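Local coordinates for protein glyceraldehyde-3-phosphate dehydrogenase (Sulfolobus solfataricus, PDB 1B7G) that oxidises and phosphorylates D-glyceraldehyde 3-phosphate to 1,3-bisphosphoglycerate in glycolysis, using NADP in marked preference to NAD as the electron acceptor, at residues V189-A194 with I206-V211; A143-I148 with S199-L204; H221-T226 with L294-H299; I117-L122 with I134-C139; S155-V160 with I225-K230. The protein carries 1 engineered substitution. All blocks are in the same frame, centred on the assembly; numbering follows the deposited sequence.

Contact 1 of 5, residues V189-A194 with I206-V211; sequences VPSHHA and IATMAV. With SO4 (sulfate ion), chain F; SO4 (sulfate ion), chain C.
Val189 leans its CG2 branch on the Met209 chain, and the fit is tight: Val189 CG2 lies 3.4 Å from Met209 CG, with the sulfur just beyond. Pro190 follows a cis peptide bond and lays its CB near the carbonyl oxygen of Thr208. That same oxygen takes the backbone N-H of Ser191, with Ser191 N 2.7 Å from Thr208 O and the donor standing above the carbonyl plane. The Ser191 hydroxyl then links two partners: its OG is 2.8 Å from Thr208 OG1, which chi1 of 53° holds between the threonine's backbone N and carbonyl carbon, and also hydrogen-bonds His193 ND1 at 2.8 Å. This loop and the start of helix 193-198 lie against strand 205-213 in the catalytic domain, where His192 and His193 belong to the inorganic phosphate site. Two sulfates sit here: one accepts from the backbone His192 N, the other from His193, whose NE2 points almost straight (176°) at O2, 2.7 Å away. With ND1 held by Ser191 and NE2 on the anion, the His193 ring is fixed at both nitrogens. Asn140, Ser138 and Arg166 complete the grip on this second sulfate. Ala194 N makes a weak bond to Thr208 OG1, while Ala194 CB rests 4.0 Å from Ile206 CG2.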
# COMPACT_ATOMS: atom_id res chain seq x y z
N VAL A 189 -26.95 20.93 -6.28
CA VAL A 189 -25.78 21.80 -6.22
C VAL A 189 -26.15 22.91 -5.24
O VAL A 189 -27.28 23.35 -5.37
CB VAL A 189 -25.44 22.45 -7.57
CG1 VAL A 189 -24.36 23.52 -7.44
CG2 VAL A 189 -25.02 21.40 -8.59
N PRO A 190 -25.26 23.27 -4.34
CA PRO A 190 -23.95 22.69 -4.19
C PRO A 190 -23.87 21.47 -3.29
O PRO A 190 -24.80 21.11 -2.56
CB PRO A 190 -23.19 23.87 -3.52
CG PRO A 190 -24.19 24.40 -2.57
CD PRO A 190 -25.52 24.32 -3.30
N SER A 191 -22.75 20.73 -3.40
CA SER A 191 -22.55 19.64 -2.42
C SER A 191 -22.19 20.31 -1.08
O SER A 191 -21.93 21.50 -1.03
CB SER A 191 -21.43 18.73 -2.88
OG SER A 191 -20.24 19.47 -3.11
N HIS A 192 -22.04 19.55 0.00
CA HIS A 192 -21.81 20.06 1.33
C HIS A 192 -20.45 20.76 1.48
O HIS A 192 -20.29 21.47 2.46
CB HIS A 192 -21.94 18.93 2.37
CG HIS A 192 -20.79 17.97 2.40
ND1 HIS A 192 -19.64 18.25 3.11
CD2 HIS A 192 -20.59 16.75 1.83
CE1 HIS A 192 -18.76 17.29 2.95
NE2 HIS A 192 -19.31 16.35 2.22
N HIS A 193 -19.49 20.48 0.61
CA HIS A 193 -18.19 21.08 0.67
C HIS A 193 -18.20 22.59 0.78
O HIS A 193 -17.41 23.11 1.57
CB HIS A 193 -17.34 20.64 -0.56
CG HIS A 193 -17.40 19.13 -0.65
ND1 HIS A 193 -18.43 18.45 -1.25
CD2 HIS A 193 -16.58 18.20 -0.12
CE1 HIS A 193 -18.23 17.14 -1.11
NE2 HIS A 193 -17.10 16.95 -0.42
N ALA A 194 -19.08 23.26 0.01
CA ALA A 194 -19.07 24.72 0.00
C ALA A 194 -19.42 25.31 1.37
O ALA A 194 -18.66 26.09 1.91
CB ALA A 194 -19.97 25.25 -1.12
N ILE A 206 -18.38 30.48 -2.76
CA ILE A 206 -17.91 29.17 -3.24
C ILE A 206 -19.10 28.26 -3.52
O ILE A 206 -20.11 28.26 -2.83
CB ILE A 206 -16.94 28.46 -2.25
CG1 ILE A 206 -16.61 27.03 -2.69
CG2 ILE A 206 -17.58 28.42 -0.87
CD1 ILE A 206 -15.40 26.38 -2.02
N ALA A 207 -18.98 27.52 -4.64
CA ALA A 207 -20.01 26.54 -4.94
C ALA A 207 -19.30 25.29 -5.43
O ALA A 207 -18.28 25.34 -6.12
CB ALA A 207 -21.07 27.10 -5.91
N THR A 208 -19.80 24.13 -5.05
CA THR A 208 -19.13 22.88 -5.39
C THR A 208 -20.15 21.83 -5.84
O THR A 208 -21.28 21.84 -5.38
CB THR A 208 -18.43 22.26 -4.16
OG1 THR A 208 -19.39 22.15 -3.11
CG2 THR A 208 -17.22 23.07 -3.71
N MET A 209 -19.67 20.98 -6.75
CA MET A 209 -20.48 19.80 -7.10
C MET A 209 -19.62 18.56 -6.89
O MET A 209 -18.41 18.65 -7.10
CB MET A 209 -20.85 19.86 -8.58
CG MET A 209 -21.73 20.96 -9.08
SD MET A 209 -21.92 21.05 -10.86
CE MET A 209 -20.81 22.37 -11.30
N ALA A 210 -20.22 17.41 -6.60
CA ALA A 210 -19.42 16.22 -6.37
C ALA A 210 -20.13 14.98 -7.03
O ALA A 210 -21.34 14.91 -7.01
CB ALA A 210 -19.37 15.93 -4.87
N VAL A 211 -19.28 14.04 -7.39
CA VAL A 211 -19.68 12.79 -7.98
C VAL A 211 -18.76 11.66 -7.44
O VAL A 211 -17.59 11.96 -7.19
CB VAL A 211 -19.55 12.84 -9.51
CG1 VAL A 211 -18.11 13.09 -9.94
CG2 VAL A 211 -20.03 11.52 -10.12
S SO4 F . -24.41 16.56 0.58
O1 SO4 F . -24.06 15.92 1.90
O2 SO4 F . -24.99 15.48 -0.31
O3 SO4 F . -23.16 17.11 -0.08
O4 SO4 F . -25.44 17.61 0.79
S SO4 C . -15.73 14.49 1.76
O1 SO4 C . -16.31 13.24 2.23
O2 SO4 C . -15.91 14.58 0.21
O3 SO4 C . -14.30 14.70 1.98
O4 SO4 C . -16.51 15.56 2.40

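Contact 2 of 5, residues A143-I148 with S199-L204; sequences ALLRTI and SVIRNL
Leu145 and Val200 reach toward each other tip to tip, the two leucine methyls meeting the valine branches end on. Leu145 CD1 sits 3.4 Å from Val200 CG2, a tight approach, and Leu145 CD2 lies 3.5 Å from Val200 CG1, so both methyls of each residue take part. Ile201 comes in differently: its side chain and that of Leu145 slide past one another in opposite directions, bringing Ile201 CD1 within 3.7 Å of Leu145 CD2. CG1 of Ile201 is turned away from the carbonyl carbon (chi1 -51°), and the extended chain beyond it carries CD1 on to Ile148 as well, 3.8 Å from CG2. Between 143-148 and 199-204 the touching groups are all apolar; they set helix 139-152 against the loop that joins helix 193-198 to strand 205-213, a loop that makes a type I turn from Ile201 to Leu204. Val197 of the preceding helix also touches Leu145 and Ile148. Replacing Leu145 with an alanine would probably open a gap between helix and loop, with the Val200 methyls losing their mates and Ile201 CD1 keeping Ile148 but not the leucine. One helical turn on, Ile148 and Leu204 again meet end to end, with Ile148 CD1 3.8 Å from Leu204 CD2, and strand 157-167 lies beside them through Val160, which touches both.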
# COMPACT_ATOMS: atom_id res chain seq x y z
N ALA A 143 -8.69 19.84 1.75
CA ALA A 143 -7.84 20.08 0.60
C ALA A 143 -8.21 21.42 -0.06
O ALA A 143 -7.33 22.16 -0.44
CB ALA A 143 -7.96 18.91 -0.39
N LEU A 144 -9.50 21.73 -0.08
CA LEU A 144 -9.93 23.03 -0.66
C LEU A 144 -9.41 24.21 0.20
O LEU A 144 -8.91 25.19 -0.33
CB LEU A 144 -11.44 23.04 -0.74
CG LEU A 144 -12.18 22.34 -1.89
CD1 LEU A 144 -13.60 22.07 -1.46
CD2 LEU A 144 -12.16 23.21 -3.15
N LEU A 145 -9.51 24.12 1.53
CA LEU A 145 -9.02 25.16 2.42
C LEU A 145 -7.52 25.37 2.35
O LEU A 145 -7.09 26.53 2.25
CB LEU A 145 -9.44 24.89 3.88
CG LEU A 145 -10.95 25.09 4.07
CD1 LEU A 145 -11.41 24.52 5.40
CD2 LEU A 145 -11.26 26.58 3.89
N ARG A 146 -6.71 24.31 2.30
CA ARG A 146 -5.28 24.49 2.20
C ARG A 146 -4.95 25.23 0.89
O ARG A 146 -4.02 26.02 0.88
CB ARG A 146 -4.47 23.21 2.22
CG ARG A 146 -4.68 22.39 3.53
CD ARG A 146 -3.59 21.28 3.45
NE ARG A 146 -3.71 20.41 4.63
CZ ARG A 146 -3.37 19.12 4.61
NH1 ARG A 146 -2.83 18.58 3.52
NH2 ARG A 146 -3.54 18.43 5.72
N THR A 147 -5.62 24.82 -0.20
CA THR A 147 -5.33 25.47 -1.49
C THR A 147 -5.80 26.92 -1.47
O THR A 147 -4.99 27.77 -1.83
CB THR A 147 -6.04 24.68 -2.63
OG1 THR A 147 -5.64 23.30 -2.52
CG2 THR A 147 -5.71 25.27 -3.97
N ILE A 148 -6.98 27.22 -0.99
CA ILE A 148 -7.51 28.59 -0.95
C ILE A 148 -6.74 29.50 0.02
O ILE A 148 -6.33 30.61 -0.35
CB ILE A 148 -9.00 28.59 -0.54
CG1 ILE A 148 -9.94 27.84 -1.48
CG2 ILE A 148 -9.46 30.05 -0.39
CD1 ILE A 148 -11.31 27.58 -0.86
N SER A 199 -17.61 27.39 6.78
CA SER A 199 -17.57 27.28 8.24
C SER A 199 -16.18 27.71 8.74
O SER A 199 -15.97 27.92 9.93
CB SER A 199 -17.75 25.81 8.64
OG SER A 199 -16.55 25.06 8.40
N VAL A 200 -15.25 27.86 7.83
CA VAL A 200 -13.85 28.19 8.02
C VAL A 200 -13.53 29.56 7.45
O VAL A 200 -13.04 30.45 8.14
CB VAL A 200 -12.99 27.11 7.34
CG1 VAL A 200 -11.50 27.43 7.31
CG2 VAL A 200 -13.21 25.76 8.03
N ILE A 201 -13.95 29.80 6.21
CA ILE A 201 -13.82 31.12 5.57
C ILE A 201 -15.24 31.64 5.32
O ILE A 201 -15.86 31.35 4.29
CB ILE A 201 -13.06 31.04 4.25
CG1 ILE A 201 -11.74 30.30 4.42
CG2 ILE A 201 -12.82 32.46 3.69
CD1 ILE A 201 -10.92 30.19 3.14
N ARG A 202 -15.75 32.42 6.25
CA ARG A 202 -17.13 32.85 6.27
C ARG A 202 -17.70 33.55 5.07
O ARG A 202 -18.84 33.24 4.66
CB ARG A 202 -17.38 33.72 7.53
CG ARG A 202 -17.47 32.94 8.83
CD ARG A 202 -18.24 31.66 8.66
NE ARG A 202 -18.46 30.86 9.84
CZ ARG A 202 -19.46 29.98 9.93
NH1 ARG A 202 -20.30 29.82 8.92
NH2 ARG A 202 -19.64 29.27 11.04
N ASN A 203 -16.99 34.48 4.43
CA ASN A 203 -17.74 35.18 3.35
C ASN A 203 -17.29 34.83 1.96
O ASN A 203 -17.44 35.64 1.02
CB ASN A 203 -17.64 36.69 3.63
CG ASN A 203 -18.27 37.06 4.97
OD1 ASN A 203 -19.44 36.77 5.21
ND2 ASN A 203 -17.49 37.67 5.86
N LEU A 204 -16.66 33.68 1.77
CA LEU A 204 -16.15 33.34 0.45
C LEU A 204 -17.30 32.87 -0.44
O LEU A 204 -18.11 32.06 0.02
CB LEU A 204 -15.07 32.27 0.51
CG LEU A 204 -14.65 31.71 -0.87
CD1 LEU A 204 -14.02 32.81 -1.72
CD2 LEU A 204 -13.66 30.57 -0.63

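Contact 3 of 5, residues H221-T226 with L294-H299; sequences HFINIT and LMYAVH
Chi1 of -61° sets the His221 ring beside its own backbone N, while chi1 of 56° puts the Tyr296 ring between backbone N and carbonyl carbon, and the two rings come together at an oblique 34°. CB of His221 lies over the tyrosine face, 3.6 Å from the ring centroid in a CH-pi contact, and Tyr296 CE1 stands over the imidazole. His221 ND1 makes a weak bond to Tyr296 OH at 2.8 Å; the firmer hold on the imidazole is NE2 to Asn140 OD1, at the phosphate site. Strands 219-227 and 291-298 are antiparallel neighbours in the mixed sheet of the catalytic domain. His221 with Tyr296 and Ile223 with Leu294 are hydrogen-bonded pairs, the straightest link being Ile223 N to Leu294 O at 2.9 Å. An alanine in place of His221 would keep the CB over the tyrosine but would probably leave Asn140 OD1 and the Tyr296 hydroxyl without their imidazole partner. Alongside, Ile223 and Leu294 point the same way, CG1 of Ile223 lying 3.7 Å from CD1 of Leu294. The opposite face of the sheet carries Phe222 and Met295: Phe222 CD1 touches Met295 CB at 3.5 Å, and the sulfur sits at the ring edge in a Met-aromatic contact, 5.3 Å from the centroid.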
# COMPACT_ATOMS: atom_id res chain seq x y z
N HIS A 221 -9.85 16.87 -7.36
CA HIS A 221 -10.58 18.12 -7.45
C HIS A 221 -10.21 18.88 -8.74
O HIS A 221 -9.11 18.91 -9.19
CB HIS A 221 -10.34 19.12 -6.30
CG HIS A 221 -10.76 18.59 -4.95
ND1 HIS A 221 -11.11 19.45 -3.91
CD2 HIS A 221 -10.86 17.34 -4.47
CE1 HIS A 221 -11.45 18.67 -2.85
NE2 HIS A 221 -11.27 17.42 -3.17
N PHE A 222 -11.23 19.60 -9.25
CA PHE A 222 -10.96 20.38 -10.49
C PHE A 222 -11.50 21.78 -10.20
O PHE A 222 -12.67 21.91 -9.84
CB PHE A 222 -11.65 19.76 -11.70
CG PHE A 222 -11.22 18.33 -11.94
CD1 PHE A 222 -10.03 18.07 -12.59
CD2 PHE A 222 -11.97 17.27 -11.47
CE1 PHE A 222 -9.62 16.75 -12.79
CE2 PHE A 222 -11.56 15.96 -11.67
CZ PHE A 222 -10.38 15.70 -12.33
N ILE A 223 -10.58 22.74 -10.11
CA ILE A 223 -11.04 24.00 -9.51
C ILE A 223 -10.75 25.25 -10.32
O ILE A 223 -9.93 25.29 -11.18
CB ILE A 223 -10.45 24.25 -8.11
CG1 ILE A 223 -8.95 24.49 -8.27
CG2 ILE A 223 -10.72 23.13 -7.12
CD1 ILE A 223 -8.41 25.26 -7.05
N ASN A 224 -11.65 26.19 -10.05
CA ASN A 224 -11.59 27.47 -10.75
C ASN A 224 -11.69 28.56 -9.66
O ASN A 224 -12.71 28.67 -9.01
CB ASN A 224 -12.73 27.59 -11.74
CG ASN A 224 -12.80 28.95 -12.41
OD1 ASN A 224 -12.84 30.03 -11.82
ND2 ASN A 224 -12.79 28.91 -13.74
N ILE A 225 -10.60 29.32 -9.59
CA ILE A 225 -10.54 30.38 -8.56
C ILE A 225 -10.54 31.74 -9.26
O ILE A 225 -9.91 31.94 -10.29
CB ILE A 225 -9.25 30.24 -7.73
CG1 ILE A 225 -9.19 28.93 -6.91
CG2 ILE A 225 -9.07 31.42 -6.77
CD1 ILE A 225 -7.77 28.65 -6.42
N THR A 226 -11.32 32.69 -8.67
CA THR A 226 -11.27 34.05 -9.21
C THR A 226 -10.62 34.94 -8.13
O THR A 226 -11.04 34.83 -6.97
CB THR A 226 -12.65 34.63 -9.54
OG1 THR A 226 -13.30 33.74 -10.42
CG2 THR A 226 -12.51 36.02 -10.17
N LEU A 294 -6.79 24.75 -11.84
CA LEU A 294 -5.84 23.67 -11.58
C LEU A 294 -6.58 22.41 -11.11
O LEU A 294 -7.77 22.41 -10.73
CB LEU A 294 -4.74 24.09 -10.60
CG LEU A 294 -5.22 24.58 -9.22
CD1 LEU A 294 -5.39 23.43 -8.26
CD2 LEU A 294 -4.23 25.62 -8.67
N MET A 295 -5.88 21.28 -11.04
CA MET A 295 -6.52 20.07 -10.51
C MET A 295 -5.56 19.40 -9.53
O MET A 295 -4.32 19.57 -9.64
CB MET A 295 -6.84 19.09 -11.69
CG MET A 295 -5.53 18.70 -12.37
SD MET A 295 -5.72 17.38 -13.53
CE MET A 295 -6.56 18.09 -14.89
N TYR A 296 -6.11 18.65 -8.59
CA TYR A 296 -5.25 18.00 -7.60
C TYR A 296 -5.88 16.71 -7.12
O TYR A 296 -7.11 16.50 -7.20
CB TYR A 296 -4.91 19.01 -6.47
CG TYR A 296 -6.06 19.66 -5.75
CD1 TYR A 296 -6.79 18.97 -4.77
CD2 TYR A 296 -6.43 20.96 -5.99
CE1 TYR A 296 -7.83 19.58 -4.11
CE2 TYR A 296 -7.46 21.59 -5.32
CZ TYR A 296 -8.18 20.89 -4.40
OH TYR A 296 -9.24 21.48 -3.76
N ALA A 297 -5.00 15.84 -6.58
CA ALA A 297 -5.47 14.62 -5.94
C ALA A 297 -5.51 14.77 -4.43
O ALA A 297 -4.72 15.55 -3.85
CB ALA A 297 -4.59 13.41 -6.32
N VAL A 298 -6.37 14.02 -3.75
CA VAL A 298 -6.46 14.05 -2.30
C VAL A 298 -6.44 12.61 -1.76
O VAL A 298 -7.28 11.80 -2.16
CB VAL A 298 -7.75 14.72 -1.81
CG1 VAL A 298 -7.87 14.73 -0.30
CG2 VAL A 298 -7.87 16.18 -2.34
N HIS A 299 -5.48 12.28 -0.91
CA HIS A 299 -5.46 10.94 -0.29
C HIS A 299 -6.31 10.99 0.95
O HIS A 299 -5.87 11.45 2.03
CB HIS A 299 -4.05 10.44 0.01
CG HIS A 299 -4.08 9.05 0.61
ND1 HIS A 299 -3.28 8.67 1.66
CD2 HIS A 299 -4.84 7.97 0.34
CE1 HIS A 299 -3.54 7.43 2.01
NE2 HIS A 299 -4.48 6.97 1.20

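Contact 4 of 5, residues I117-L122 with I134-C139; sequences ISFSAL and IRVVSC. With SO4 (sulfate ion), chain C.
Ser118 OG is gripped by two nitrogens of Arg135, NE and NH2, each 2.8 Å away, in a side-on approach with the hydroxyl 19° out of the guanidinium plane. The pair sits on neighbouring parallel strands, 118-119 and 133-136, joined through helix 121-128 in a beta-alpha-beta unit at the edge of the nucleotide-binding Rossmann-type sheet. CG of Arg135 points away from its backbone N (chi1 -177°) and the chain bends at chi3 of 64°, which turns the guanidinium back onto the serine. Its NH1 is bonded to the carbonyl of Glu110, so the third nitrogen of the group is also held. Between the backbones, Arg135 N reaches Ile117 O at 2.7 Å, and weaker bonds run from Phe119 N to Arg135 O and from Val137 N to Phe119 O. On the other face of the sheet Ile134 CG2 presses on Phe119 CB, 3.4 Å apart, the two side chains running obliquely; Ala128 of the connecting helix touches both. Past the strand, Ser138 takes the N-cap position of the helix that Cys139, the probable nucleophile, begins. Ser138 OG donates to O4 of a bound sulfate, 2.8 Å away.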
# COMPACT_ATOMS: atom_id res chain seq x y z
N ILE A 117 -16.17 25.28 16.86
CA ILE A 117 -15.59 25.89 15.67
C ILE A 117 -15.16 24.78 14.70
O ILE A 117 -14.97 23.66 15.16
CB ILE A 117 -14.41 26.77 16.07
CG1 ILE A 117 -14.03 27.74 14.96
CG2 ILE A 117 -13.22 25.88 16.49
CD1 ILE A 117 -12.91 28.71 15.27
N SER A 118 -15.06 25.10 13.42
CA SER A 118 -14.49 24.10 12.48
C SER A 118 -13.07 24.59 12.23
O SER A 118 -12.81 25.79 12.41
CB SER A 118 -15.29 24.00 11.16
OG SER A 118 -16.54 23.44 11.47
N PHE A 119 -12.20 23.71 11.76
CA PHE A 119 -10.78 24.01 11.70
C PHE A 119 -10.05 23.45 10.50
O PHE A 119 -10.26 22.33 10.06
CB PHE A 119 -10.19 23.26 12.96
CG PHE A 119 -8.70 23.24 13.14
CD1 PHE A 119 -7.89 22.31 12.54
CD2 PHE A 119 -8.11 24.12 14.05
CE1 PHE A 119 -6.53 22.27 12.75
CE2 PHE A 119 -6.73 24.12 14.25
CZ PHE A 119 -5.93 23.18 13.62
N SER A 120 -9.01 24.12 10.09
CA SER A 120 -7.99 23.70 9.20
C SER A 120 -6.73 24.49 9.58
O SER A 120 -6.85 25.71 9.49
CB SER A 120 -8.34 23.90 7.71
OG SER A 120 -7.52 23.01 6.92
N ALA A 121 -5.63 23.86 9.91
CA ALA A 121 -4.46 24.52 10.46
C ALA A 121 -3.85 25.60 9.61
O ALA A 121 -3.39 26.61 10.13
CB ALA A 121 -3.35 23.54 10.89
N LEU A 122 -3.82 25.48 8.30
CA LEU A 122 -3.31 26.51 7.43
C LEU A 122 -4.25 27.72 7.38
O LEU A 122 -3.87 28.67 6.70
CB LEU A 122 -3.06 25.99 6.01
CG LEU A 122 -1.69 25.38 5.73
CD1 LEU A 122 -1.46 24.15 6.58
CD2 LEU A 122 -1.53 25.03 4.26
N ILE A 134 -13.70 21.18 18.71
CA ILE A 134 -13.23 21.66 17.39
C ILE A 134 -13.63 20.63 16.33
O ILE A 134 -13.47 19.43 16.55
CB ILE A 134 -11.70 21.82 17.41
CG1 ILE A 134 -11.28 22.99 18.32
CG2 ILE A 134 -11.13 22.04 16.01
CD1 ILE A 134 -9.79 23.30 18.29
N ARG A 135 -14.20 21.09 15.20
CA ARG A 135 -14.54 20.12 14.15
C ARG A 135 -13.50 20.22 13.05
O ARG A 135 -13.33 21.30 12.49
CB ARG A 135 -15.93 20.35 13.53
CG ARG A 135 -16.23 19.23 12.50
CD ARG A 135 -17.57 19.56 11.79
NE ARG A 135 -17.43 20.79 11.02
CZ ARG A 135 -18.20 21.13 9.99
NH1 ARG A 135 -19.14 20.29 9.57
NH2 ARG A 135 -17.97 22.25 9.34
N VAL A 136 -12.66 19.20 12.89
CA VAL A 136 -11.72 19.23 11.77
C VAL A 136 -12.57 18.95 10.51
O VAL A 136 -13.24 17.93 10.47
CB VAL A 136 -10.62 18.18 11.89
CG1 VAL A 136 -9.86 18.04 10.57
CG2 VAL A 136 -9.62 18.51 13.04
N VAL A 137 -12.54 19.81 9.51
CA VAL A 137 -13.37 19.63 8.31
C VAL A 137 -13.03 18.32 7.59
O VAL A 137 -12.02 17.67 7.86
CB VAL A 137 -13.25 20.78 7.31
CG1 VAL A 137 -14.25 21.90 7.68
CG2 VAL A 137 -11.85 21.33 7.24
N SER A 138 -13.91 17.92 6.66
CA SER A 138 -13.72 16.65 5.96
C SER A 138 -12.46 16.65 5.14
O SER A 138 -11.82 17.68 4.87
CB SER A 138 -14.96 16.39 5.03
OG SER A 138 -14.80 17.26 3.88
N CYS A 139 -12.10 15.48 4.59
CA CYS A 139 -10.92 15.34 3.77
C CYS A 139 -10.93 16.28 2.54
O CYS A 139 -9.93 16.90 2.22
CB CYS A 139 -10.88 13.86 3.23
SG CYS A 139 -10.93 12.66 4.61
S SO4 C . -15.73 14.49 1.76
O1 SO4 C . -16.31 13.24 2.23
O2 SO4 C . -15.91 14.58 0.21
O3 SO4 C . -14.30 14.70 1.98
O4 SO4 C . -16.51 15.56 2.40

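Contact 5 of 5, residues S155-V160 with I225-K230; sequences SKVEKV and ITLKDK. Unlike the reference sequence in segment 155-160: Lys159 (reference Asn).
Thr226 O takes two backbone N-H groups, from Glu158 N at 2.8 Å and from Lys159 N at 3.1 Å. That double acceptance marks a classic beta bulge between the antiparallel strands 157-167 and 219-227: Glu158 and Lys159 both face Thr226, and the register slips by one residue. The Glu158 N-H lies in the carbonyl plane, that of Lys159 is tilted 19° from it. Thr226 returns a bond from its own N to Lys159 O at 2.7 Å. Here CB of Thr226 meets CB of Lys159, the latter an engineered residue, asparagine in the reference sequence. The other face of the sheet is apolar: Val157 spreads its two methyls, CG1 lying 3.8 Å from Ile225 CG2 and CG2 against Leu227 CD2. Helix 139-152 backs this layer, Ile148 and Val151 both touching Val157. At the exposed edge, the carboxylate of Glu158 crosses the aliphatic part of Lys228 at a slant, OE2 nearest CD, while the charged ends stay apart. Farther toward the strand ends, Lys228 N bonds Lys156 O at 2.8 Å. Ser155 keeps its OG on the far side from its backbone N (chi1 168°), which directs the hydroxyl to Asp229 OD2, met from above the carboxylate plane at 3.0 Å. A water also donates to that oxygen while accepting from Lys156 N, 2.9 Å away.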
# COMPACT_ATOMS: atom_id res chain seq x y z
N SER A 155 -3.04 36.70 -3.88
CA SER A 155 -4.09 37.67 -4.13
C SER A 155 -5.39 37.15 -3.54
O SER A 155 -5.66 35.94 -3.57
CB SER A 155 -4.29 37.98 -5.61
OG SER A 155 -5.49 38.70 -5.81
N LYS A 156 -6.18 38.06 -2.98
CA LYS A 156 -7.38 37.64 -2.28
C LYS A 156 -8.27 36.74 -3.15
O LYS A 156 -8.62 37.14 -4.26
CB LYS A 156 -8.19 38.87 -1.88
CG LYS A 156 -9.23 38.52 -0.82
CD LYS A 156 -10.05 39.72 -0.42
CE LYS A 156 -11.32 39.28 0.29
NZ LYS A 156 -11.05 38.31 1.38
N VAL A 157 -8.69 35.61 -2.62
CA VAL A 157 -9.60 34.71 -3.34
C VAL A 157 -11.01 35.26 -3.20
O VAL A 157 -11.58 35.38 -2.11
CB VAL A 157 -9.53 33.26 -2.82
CG1 VAL A 157 -10.60 32.39 -3.43
CG2 VAL A 157 -8.12 32.74 -3.10
N GLU A 158 -11.56 35.62 -4.35
CA GLU A 158 -12.88 36.23 -4.35
C GLU A 158 -13.97 35.24 -4.68
O GLU A 158 -15.12 35.39 -4.24
CB GLU A 158 -12.83 37.37 -5.40
CG GLU A 158 -11.89 38.48 -4.96
CD GLU A 158 -12.42 39.25 -3.76
OE1 GLU A 158 -13.52 38.92 -3.27
OE2 GLU A 158 -11.74 40.18 -3.31
N LYS A 159 -13.60 34.19 -5.43
CA LYS A 159 -14.59 33.19 -5.81
C LYS A 159 -13.98 31.83 -6.15
O LYS A 159 -12.92 31.71 -6.70
CB LYS A 159 -15.38 33.70 -7.05
CG LYS A 159 -16.64 32.86 -7.22
CD LYS A 159 -17.30 33.05 -8.56
CE LYS A 159 -17.83 34.46 -8.75
NZ LYS A 159 -18.73 34.52 -9.94
N VAL A 160 -14.70 30.76 -5.73
CA VAL A 160 -14.26 29.40 -5.99
C VAL A 160 -15.42 28.60 -6.59
O VAL A 160 -16.50 28.57 -6.00
CB VAL A 160 -13.80 28.65 -4.72
CG1 VAL A 160 -13.47 27.17 -5.03
CG2 VAL A 160 -12.58 29.28 -4.07
N ILE A 225 -10.60 29.32 -9.59
CA ILE A 225 -10.54 30.38 -8.56
C ILE A 225 -10.54 31.74 -9.26
O ILE A 225 -9.91 31.94 -10.29
CB ILE A 225 -9.25 30.24 -7.73
CG1 ILE A 225 -9.19 28.93 -6.91
CG2 ILE A 225 -9.07 31.42 -6.77
CD1 ILE A 225 -7.77 28.65 -6.42
N THR A 226 -11.32 32.69 -8.67
CA THR A 226 -11.27 34.05 -9.21
C THR A 226 -10.62 34.94 -8.13
O THR A 226 -11.04 34.83 -6.97
CB THR A 226 -12.65 34.63 -9.54
OG1 THR A 226 -13.30 33.74 -10.42
CG2 THR A 226 -12.51 36.02 -10.17
N LEU A 227 -9.53 35.58 -8.47
CA LEU A 227 -8.78 36.42 -7.54
C LEU A 227 -9.15 37.90 -7.65
O LEU A 227 -9.72 38.36 -8.64
CB LEU A 227 -7.27 36.29 -7.84
CG LEU A 227 -6.76 34.84 -7.88
CD1 LEU A 227 -5.33 34.79 -8.36
CD2 LEU A 227 -6.93 34.19 -6.52
N LYS A 228 -8.79 38.67 -6.63
CA LYS A 228 -9.16 40.09 -6.62
C LYS A 228 -8.40 40.84 -7.68
O LYS A 228 -8.88 41.75 -8.36
CB LYS A 228 -8.89 40.63 -5.21
CG LYS A 228 -8.78 42.15 -5.11
CD LYS A 228 -9.47 42.62 -3.83
CE LYS A 228 -8.82 43.88 -3.26
NZ LYS A 228 -9.68 44.48 -2.20
N ASP A 229 -7.12 40.50 -7.79
CA ASP A 229 -6.20 41.13 -8.69
C ASP A 229 -5.66 40.18 -9.75
O ASP A 229 -5.70 38.97 -9.55
CB ASP A 229 -4.98 41.63 -7.83
CG ASP A 229 -5.49 42.21 -6.52
OD1 ASP A 229 -6.29 43.16 -6.59
OD2 ASP A 229 -5.16 41.63 -5.45
N LYS A 230 -5.13 40.75 -10.84
CA LYS A 230 -4.51 39.94 -11.88
C LYS A 230 -3.15 39.52 -11.36
O LYS A 230 -2.50 40.30 -10.64
CB LYS A 230 -4.37 40.72 -13.19
CG LYS A 230 -5.62 41.45 -13.64
CD LYS A 230 -5.38 42.21 -14.93
CE LYS A 230 -6.63 42.93 -15.41
NZ LYS A 230 -6.76 44.30 -14.83
O HOH W 1 -5.43 40.83 -2.46

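Overall arrangement
Contacts 1, 3 and 5 all use the mixed sheet of the catalytic domain, and contacts 3 and 5 share strand 219-227 through Ile225 and Thr226. Contact 2 ties helix 139-152 to a loop, and the same helix packs on that sheet: Leu144 meets His193 of contact 1 and Tyr296 and His221 of contact 3, and Ile148 meets Val160 of contact 5. Contact 4 belongs to the parallel, nucleotide-binding sheet, touching contact 2 where Leu145 meets Val137. Contacts 2, 3 and 4 are buried; contacts 1 and 5 are partly exposed. Chemistry follows place: contact 2 is wholly apolar, contact 5 has exposed charged residues, and contacts 1 and 4 share one sulfate.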